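PDB 2O6W: repeat Five Residue (Rfr) protein or pentapeptide repeat protein from Cyanothece, which is of unknown function but folds as a right-handed quadrilateral beta helix built from tandem pentapeptide repeats. Local coordinates for residues L113-R124 with N132-T143. Residues are numbered along the deposited sequence; the frame is centred on the assembly and turned at random.
Sequences LQGANLENANLR and NLEETHLKGIET
Arg124 reaches across to Glu142 and grips a single carboxylate oxygen end-on: NH1 lies 2.6 Å from OE1 of Glu142, above the carboxylate plane, and NH2 2.7 Å from the same atom, on its anti lone pair. OE1 sits close to the guanidinium plane, while CB of Glu142 covers one guanidinium face. Behind this, Asn122 OD1 accepts the backbone N of Arg124 in an Asx turn, with a weak bond from NH1. Without the guanidinium, as with an alanine here, the Glu142 carboxylate is likely to lose its charge partner and be set free to turn.

On the next face, the His137 ring and the Asn117 amide run side by side, their planes 55° apart. Asn117 CG lies anti to the backbone N (chi1 -168°), bringing OD1 to two donors: ND1 of His137, 3.3 Å away above the amide plane, and, from the opposite face, Glu119 N, closing an Asx turn that fixes the amide's rotation. Glu119 extends alongside Lys139 in a long salt bridge, OE2 to NZ 3.6 Å. OG1 of Thr136 donates to the Leu113 carbonyl oxygen (2.6 Å), which Ala116 N meets from the other face.

Inward, leucines of successive coils pack side by side: CD2 of Leu118 meets CD2 of Leu138 at 4.1 Å.

Backbone bonds, such as His137 N to Ala116 O at 3.0 Å, join adjacent coils of the right-handed quadrilateral beta helix of pentapeptide repeat proteins, matching their type II turns. The preceding coil (Asn95 to Ala101) bonds to 113-124 in turn, and Leu123 O to Thr147 OG1 in the chain that follows.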
loop_
_atom_site.group_PDB
_atom_site.type_symbol
_atom_site.label_atom_id
_atom_site.label_comp_id
_atom_site.label_asym_id
_atom_site.label_seq_id
_atom_site.Cartn_x
_atom_site.Cartn_y
_atom_site.Cartn_z
ATOM N N LEU A 113 0.633 7.395 -6.380
ATOM C CA LEU A 113 -0.175 7.793 -5.221
ATOM C C LEU A 113 -1.312 8.734 -5.582
ATOM O O LEU A 113 -1.753 9.538 -4.755
ATOM C CB LEU A 113 0.699 8.468 -4.157
ATOM C CG LEU A 113 1.442 7.614 -3.122
ATOM C CD1 LEU A 113 2.259 6.552 -3.819
ATOM C CD2 LEU A 113 2.339 8.510 -2.263
ATOM N N GLN A 114 -1.785 8.633 -6.818
ATOM C CA GLN A 114 -2.867 9.490 -7.284
ATOM C C GLN A 114 -4.134 9.295 -6.469
ATOM O O GLN A 114 -4.602 8.171 -6.275
ATOM C CB GLN A 114 -3.163 9.222 -8.757
ATOM C CG GLN A 114 -4.086 10.255 -9.382
ATOM C CD GLN A 114 -4.321 9.996 -10.854
ATOM O OE1 GLN A 114 -4.925 8.994 -11.227
ATOM N NE2 GLN A 114 -3.831 10.892 -11.700
ATOM N N GLY A 115 -4.677 10.411 -5.996
ATOM C CA GLY A 115 -5.889 10.370 -5.211
ATOM C C GLY A 115 -5.721 9.690 -3.870
ATOM O O GLY A 115 -6.700 9.488 -3.169
ATOM N N ALA A 116 -4.495 9.333 -3.504
ATOM C CA ALA A 116 -4.271 8.671 -2.221
ATOM C C ALA A 116 -4.342 9.667 -1.075
ATOM O O ALA A 116 -4.013 10.847 -1.239
ATOM C CB ALA A 116 -2.922 7.963 -2.210
ATOM N N ASN A 117 -4.765 9.183 0.087
ATOM C CA ASN A 117 -4.882 10.026 1.270
ATOM C C ASN A 117 -3.806 9.668 2.295
ATOM O O ASN A 117 -3.830 8.586 2.872
ATOM C CB ASN A 117 -6.262 9.851 1.911
ATOM C CG ASN A 117 -6.548 10.903 2.971
ATOM O OD1 ASN A 117 -5.632 11.575 3.456
ATOM N ND2 ASN A 117 -7.817 11.045 3.344
ATOM N N LEU A 118 -2.873 10.585 2.519
ATOM C CA LEU A 118 -1.803 10.357 3.478
ATOM C C LEU A 118 -1.828 11.317 4.660
ATOM O O LEU A 118 -0.784 11.610 5.231
ATOM C CB LEU A 118 -0.433 10.452 2.791
ATOM C CG LEU A 118 -0.004 9.265 1.919
ATOM C CD1 LEU A 118 -0.948 9.131 0.735
ATOM C CD2 LEU A 118 1.429 9.472 1.445
ATOM N N GLU A 119 -3.009 11.795 5.041
ATOM C CA GLU A 119 -3.114 12.740 6.154
ATOM C C GLU A 119 -2.435 12.256 7.434
ATOM O O GLU A 119 -2.653 11.130 7.882
ATOM C CB GLU A 119 -4.581 13.063 6.456
ATOM C CG GLU A 119 -4.761 14.276 7.374
ATOM C CD GLU A 119 -6.219 14.695 7.529
ATOM O OE1 GLU A 119 -6.934 14.754 6.499
ATOM O OE2 GLU A 119 -6.648 14.987 8.671
ATOM N N ASN A 120 -1.602 13.119 8.007
ATOM C CA ASN A 120 -0.892 12.818 9.239
ATOM C C ASN A 120 0.067 11.646 9.131
ATOM O O ASN A 120 0.546 11.124 10.138
ATOM C CB ASN A 120 -1.895 12.550 10.358
ATOM C CG ASN A 120 -2.826 13.715 10.574
ATOM O OD1 ASN A 120 -2.407 14.866 10.479
ATOM N ND2 ASN A 120 -4.088 13.431 10.866
ATOM N N ALA A 121 0.351 11.227 7.910
ATOM C CA ALA A 121 1.255 10.113 7.719
ATOM C C ALA A 121 2.687 10.545 8.028
ATOM O O ALA A 121 3.046 11.710 7.847
ATOM C CB ALA A 121 1.155 9.604 6.296
ATOM N N ASN A 122 3.496 9.602 8.505
ATOM C CA ASN A 122 4.895 9.874 8.818
ATOM C C ASN A 122 5.799 9.451 7.658
ATOM O O ASN A 122 5.959 8.259 7.387
ATOM C CB ASN A 122 5.317 9.129 10.087
ATOM C CG ASN A 122 6.795 9.312 10.406
ATOM O OD1 ASN A 122 7.428 10.257 9.922
ATOM N ND2 ASN A 122 7.348 8.424 11.230
ATOM N N LEU A 123 6.393 10.432 6.982
ATOM C CA LEU A 123 7.276 10.169 5.854
ATOM C C LEU A 123 8.744 10.464 6.146
ATOM O O LEU A 123 9.519 10.728 5.224
ATOM C CB LEU A 123 6.837 10.984 4.638
ATOM C CG LEU A 123 5.640 10.462 3.844
ATOM C CD1 LEU A 123 4.452 10.239 4.757
ATOM C CD2 LEU A 123 5.299 11.472 2.759
ATOM N N ARG A 124 9.127 10.416 7.418
ATOM C CA ARG A 124 10.511 10.673 7.807
ATOM C C ARG A 124 11.459 9.653 7.202
ATOM O O ARG A 124 11.303 8.453 7.417
ATOM C CB ARG A 124 10.669 10.630 9.327
ATOM C CG ARG A 124 10.055 11.791 10.063
ATOM C CD ARG A 124 10.375 11.717 11.547
ATOM N NE ARG A 124 9.783 12.837 12.269
ATOM C CZ ARG A 124 8.513 12.895 12.657
ATOM N NH1 ARG A 124 7.688 11.890 12.402
ATOM N NH2 ARG A 124 8.061 13.974 13.285
ATOM N N ASN A 132 3.938 9.744 -8.291
ATOM C CA ASN A 132 2.851 10.518 -8.894
ATOM C C ASN A 132 1.990 11.065 -7.749
ATOM O O ASN A 132 1.243 10.321 -7.118
ATOM C CB ASN A 132 2.012 9.629 -9.828
ATOM C CG ASN A 132 0.786 10.352 -10.387
ATOM O OD1 ASN A 132 0.732 11.584 -10.410
ATOM N ND2 ASN A 132 -0.192 9.587 -10.852
ATOM N N LEU A 133 2.113 12.366 -7.488
ATOM C CA LEU A 133 1.376 13.024 -6.410
ATOM C C LEU A 133 0.182 13.824 -6.913
ATOM O O LEU A 133 -0.177 14.856 -6.333
ATOM C CB LEU A 133 2.313 13.951 -5.629
ATOM C CG LEU A 133 3.502 13.284 -4.935
ATOM C CD1 LEU A 133 4.456 14.341 -4.393
ATOM C CD2 LEU A 133 2.992 12.388 -3.821
ATOM N N GLU A 134 -0.436 13.349 -7.991
ATOM C CA GLU A 134 -1.586 14.036 -8.575
ATOM C C GLU A 134 -2.828 13.847 -7.718
ATOM O O GLU A 134 -3.361 12.745 -7.620
ATOM C CB GLU A 134 -1.862 13.518 -9.990
ATOM C CG GLU A 134 -2.855 14.381 -10.753
ATOM C CD GLU A 134 -3.237 13.806 -12.107
ATOM O OE1 GLU A 134 -2.328 13.411 -12.876
ATOM O OE2 GLU A 134 -4.452 13.759 -12.405
ATOM N N GLU A 135 -3.282 14.933 -7.107
ATOM C CA GLU A 135 -4.462 14.902 -6.248
ATOM C C GLU A 135 -4.220 14.055 -5.006
ATOM O O GLU A 135 -5.131 13.412 -4.486
ATOM C CB GLU A 135 -5.668 14.360 -7.018
ATOM C CG GLU A 135 -6.088 15.223 -8.193
ATOM C CD GLU A 135 -7.120 14.545 -9.064
ATOM O OE1 GLU A 135 -6.788 13.491 -9.659
ATOM O OE2 GLU A 135 -8.258 15.062 -9.155
ATOM N N THR A 136 -2.977 14.066 -4.537
ATOM C CA THR A 136 -2.594 13.316 -3.354
ATOM C C THR A 136 -2.713 14.228 -2.141
ATOM O O THR A 136 -2.123 15.307 -2.111
ATOM C CB THR A 136 -1.138 12.818 -3.458
ATOM O OG1 THR A 136 -0.991 12.016 -4.635
ATOM C CG2 THR A 136 -0.765 11.995 -2.231
ATOM N N HIS A 137 -3.472 13.785 -1.143
ATOM C CA HIS A 137 -3.681 14.564 0.072
ATOM C C HIS A 137 -2.494 14.402 1.019
ATOM O O HIS A 137 -2.324 13.348 1.632
ATOM C CB HIS A 137 -4.965 14.097 0.761
ATOM C CG HIS A 137 -5.511 15.077 1.750
ATOM N ND1 HIS A 137 -6.289 14.698 2.824
ATOM C CD2 HIS A 137 -5.405 16.425 1.820
ATOM C CE1 HIS A 137 -6.636 15.770 3.513
ATOM N NE2 HIS A 137 -6.114 16.831 2.924
ATOM N N LEU A 138 -1.676 15.444 1.143
ATOM C CA LEU A 138 -0.499 15.381 2.008
ATOM C C LEU A 138 -0.607 16.232 3.264
ATOM O O LEU A 138 0.396 16.547 3.899
ATOM C CB LEU A 138 0.749 15.790 1.233
ATOM C CG LEU A 138 1.156 14.883 0.070
ATOM C CD1 LEU A 138 2.363 15.494 -0.614
ATOM C CD2 LEU A 138 1.476 13.474 0.576
ATOM N N LYS A 139 -1.834 16.588 3.624
ATOM C CA LYS A 139 -2.075 17.401 4.804
ATOM C C LYS A 139 -1.524 16.762 6.085
ATOM O O LYS A 139 -1.790 15.595 6.370
ATOM C CB LYS A 139 -3.578 17.647 4.952
ATOM C CG LYS A 139 -3.971 18.298 6.265
ATOM C CD LYS A 139 -5.472 18.258 6.495
ATOM C CE LYS A 139 -5.800 18.737 7.898
ATOM N NZ LYS A 139 -7.217 18.506 8.272
ATOM N N GLY A 140 -0.744 17.533 6.841
ATOM C CA GLY A 140 -0.192 17.055 8.102
ATOM C C GLY A 140 0.917 16.019 8.099
ATOM O O GLY A 140 1.280 15.521 9.161
ATOM N N ILE A 141 1.465 15.686 6.935
ATOM C CA ILE A 141 2.542 14.694 6.877
ATOM C C ILE A 141 3.774 15.195 7.627
ATOM O O ILE A 141 3.966 16.396 7.790
ATOM C CB ILE A 141 2.961 14.375 5.422
ATOM C CG1 ILE A 141 3.411 15.650 4.707
ATOM C CG2 ILE A 141 1.814 13.737 4.677
ATOM C CD1 ILE A 141 3.936 15.411 3.307
ATOM N N GLU A 142 4.604 14.268 8.084
ATOM C CA GLU A 142 5.818 14.613 8.807
ATOM C C GLU A 142 7.016 14.221 7.942
ATOM O O GLU A 142 7.021 13.158 7.321
ATOM C CB GLU A 142 5.866 13.858 10.135
ATOM C CG GLU A 142 4.621 14.033 10.996
ATOM C CD GLU A 142 4.577 13.074 12.188
ATOM O OE1 GLU A 142 5.491 13.132 13.040
ATOM O OE2 GLU A 142 3.626 12.261 12.272
ATOM N N THR A 143 8.024 15.084 7.889
ATOM C CA THR A 143 9.213 14.805 7.095
ATOM C C THR A 143 10.470 15.244 7.834
ATOM O O THR A 143 10.398 15.745 8.951
ATOM C CB THR A 143 9.161 15.530 5.730
ATOM O OG1 THR A 143 8.993 16.936 5.940
ATOM C CG2 THR A 143 8.009 15.003 4.889
#